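Local coordinates for protein synthesis inhibitor I (PDB 4FBC) that belongs to the ribosome-inactivating proteins of plants, here from barley, and holds adenosine monophosphate in a pocket of this structure, at residues A[258-263]-A[267-272]. The protein carries 3 engineered substitutions. Sequence-based numbering, arbitrary orientation.
Sequences LLFVEV and LTVAKA
The ring of Phe260 points its far edge at the start of the helix that begins at Val269. The carbonyl O of Leu267 lies near the ring plane, at the edge, 3.4 Å from CZ of Phe260, so the slightly positive C-H edge meets a partly negative oxygen. Obliquely to the ring come two small apolar groups, the methyl CB of Ala272, 3.6 Å from CE1 of Phe260, and CG2 of Val269, 3.8 Å from CE2. Phe260 carries CG anti to its backbone nitrogen (chi1 -179°), which sends the flat ring across to the helix; alanine's single methyl suits a place where the ring comes so close.

The second flat group is the carboxylate of Glu262. Its OE2 accepts a nearly straight bond from Val269 N (2.9 Å, 168°), although the donor stands 37° out of the carboxylate plane. CG2 of Val269 also lies 3.6 Å from the carboxylate carbon CD of Glu262; one methyl of the branched side chain thus reaches both flat groups. The negative charge of Glu262, set at the N-terminal end of the helix, probably interacts favourably with its dipole. Thr268 is the N-cap: its short side chain lets OG1 accept from Lys271 N at 3.0 Å, a first-turn N-H without a carbonyl partner inside the helix. A water joins Val261 O and Val263 N to Leu267 O.

At the protein surface, the contact fastens the loop after helix 248-254 to the first turn of helix 269-278. Pro54 touches Phe260, Val269 and Ala272, while Leu258 and Leu259 lean on helix 214-225.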
loop_
_atom_site.group_PDB
_atom_site.type_symbol
_atom_site.label_atom_id
_atom_site.label_comp_id
_atom_site.label_asym_id
_atom_site.label_seq_id
_atom_site.Cartn_x
_atom_site.Cartn_y
_atom_site.Cartn_z
ATOM N N LEU A 258 -5.538 -8.297 -3.340
ATOM C CA LEU A 258 -6.385 -7.706 -4.380
ATOM C C LEU A 258 -7.271 -6.618 -3.784
ATOM O O LEU A 258 -7.766 -6.767 -2.677
ATOM C CB LEU A 258 -7.289 -8.772 -5.032
ATOM C CG LEU A 258 -6.718 -9.761 -6.055
ATOM C CD1 LEU A 258 -5.792 -10.783 -5.384
ATOM C CD2 LEU A 258 -7.821 -10.472 -6.829
ATOM N N LEU A 259 -7.466 -5.529 -4.527
ATOM C CA LEU A 259 -8.538 -4.576 -4.217
ATOM C C LEU A 259 -9.862 -5.259 -4.515
ATOM O O LEU A 259 -9.995 -5.960 -5.517
ATOM C CB LEU A 259 -8.402 -3.338 -5.106
ATOM C CG LEU A 259 -9.474 -2.245 -4.963
ATOM C CD1 LEU A 259 -9.365 -1.595 -3.607
ATOM C CD2 LEU A 259 -9.283 -1.211 -6.079
ATOM N N PHE A 260 -10.855 -5.084 -3.651
ATOM C CA PHE A 260 -12.153 -5.637 -3.986
ATOM C C PHE A 260 -12.744 -4.883 -5.184
ATOM O O PHE A 260 -12.763 -3.654 -5.212
ATOM C CB PHE A 260 -13.129 -5.592 -2.813
ATOM C CG PHE A 260 -14.457 -6.181 -3.150
ATOM C CD1 PHE A 260 -14.635 -7.557 -3.155
ATOM C CD2 PHE A 260 -15.515 -5.364 -3.523
ATOM C CE1 PHE A 260 -15.862 -8.115 -3.502
ATOM C CE2 PHE A 260 -16.739 -5.917 -3.873
ATOM C CZ PHE A 260 -16.914 -7.280 -3.859
ATOM N N VAL A 261 -13.212 -5.638 -6.168
ATOM C CA VAL A 261 -13.923 -5.064 -7.300
ATOM C C VAL A 261 -15.201 -5.857 -7.570
ATOM O O VAL A 261 -15.192 -7.094 -7.567
ATOM C CB VAL A 261 -13.064 -5.083 -8.578
ATOM C CG1 VAL A 261 -13.795 -4.330 -9.698
ATOM C CG2 VAL A 261 -11.702 -4.470 -8.334
ATOM N N GLU A 262 -16.302 -5.151 -7.798
ATOM C CA GLU A 262 -17.519 -5.816 -8.244
ATOM C C GLU A 262 -17.395 -6.139 -9.715
ATOM O O GLU A 262 -17.341 -5.231 -10.547
ATOM C CB GLU A 262 -18.735 -4.912 -8.039
ATOM C CG GLU A 262 -19.099 -4.681 -6.594
ATOM C CD GLU A 262 -20.414 -3.935 -6.440
ATOM O OE1 GLU A 262 -20.535 -2.815 -6.984
ATOM O OE2 GLU A 262 -21.327 -4.469 -5.775
ATOM N N VAL A 263 -17.323 -7.425 -10.040
ATOM C CA VAL A 263 -17.282 -7.855 -11.436
ATOM C C VAL A 263 -18.596 -8.572 -11.752
ATOM O O VAL A 263 -19.228 -9.131 -10.851
ATOM C CB VAL A 263 -16.047 -8.755 -11.738
ATOM C CG1 VAL A 263 -14.754 -8.030 -11.350
ATOM C CG2 VAL A 263 -16.146 -10.088 -11.009
ATOM N N LEU A 267 -19.170 -11.540 -6.378
ATOM C CA LEU A 267 -19.715 -10.963 -5.157
ATOM C C LEU A 267 -20.007 -9.478 -5.314
ATOM O O LEU A 267 -19.237 -8.738 -5.923
ATOM C CB LEU A 267 -18.720 -11.136 -4.007
ATOM C CG LEU A 267 -18.536 -12.546 -3.451
ATOM C CD1 LEU A 267 -17.368 -12.577 -2.471
ATOM C CD2 LEU A 267 -19.806 -13.031 -2.779
ATOM N N THR A 268 -21.119 -9.043 -4.737
ATOM C CA THR A 268 -21.406 -7.625 -4.631
ATOM C C THR A 268 -20.707 -7.088 -3.405
ATOM O O THR A 268 -20.266 -7.857 -2.543
ATOM C CB THR A 268 -22.899 -7.386 -4.424
ATOM O OG1 THR A 268 -23.339 -8.138 -3.283
ATOM C CG2 THR A 268 -23.691 -7.812 -5.662
ATOM N N VAL A 269 -20.629 -5.766 -3.314
ATOM C CA VAL A 269 -20.150 -5.106 -2.107
ATOM C C VAL A 269 -20.876 -5.630 -0.866
ATOM O O VAL A 269 -20.233 -6.024 0.121
ATOM C CB VAL A 269 -20.284 -3.580 -2.218
ATOM C CG1 VAL A 269 -20.146 -2.926 -0.860
ATOM C CG2 VAL A 269 -19.214 -3.051 -3.182
ATOM N N ALA A 270 -22.203 -5.677 -0.920
ATOM C CA ALA A 270 -22.969 -6.086 0.257
ATOM C C ALA A 270 -22.712 -7.538 0.650
ATOM O O ALA A 270 -22.537 -7.847 1.832
ATOM C CB ALA A 270 -24.467 -5.842 0.055
ATOM N N LYS A 271 -22.699 -8.432 -0.329
ATOM C CA LYS A 271 -22.504 -9.845 -0.017
ATOM C C LYS A 271 -21.085 -10.129 0.489
ATOM O O LYS A 271 -20.908 -10.900 1.430
ATOM C CB LYS A 271 -22.860 -10.744 -1.208
ATOM C CG LYS A 271 -23.039 -12.219 -0.819
ATOM C CD LYS A 271 -24.156 -12.359 0.225
ATOM C CE LYS A 271 -24.477 -13.810 0.576
ATOM N NZ LYS A 271 -25.760 -13.907 1.368
ATOM N N ALA A 272 -20.073 -9.497 -0.103
ATOM C CA ALA A 272 -18.704 -9.727 0.362
ATOM C C ALA A 272 -18.500 -9.184 1.772
ATOM O O ALA A 272 -17.738 -9.750 2.555
ATOM C CB ALA A 272 -17.680 -9.112 -0.609
HETATM O O HOH W 1 -17.005 -9.212 -7.481
HETATM O O HOH W 2 -20.350 -7.833 -8.568
#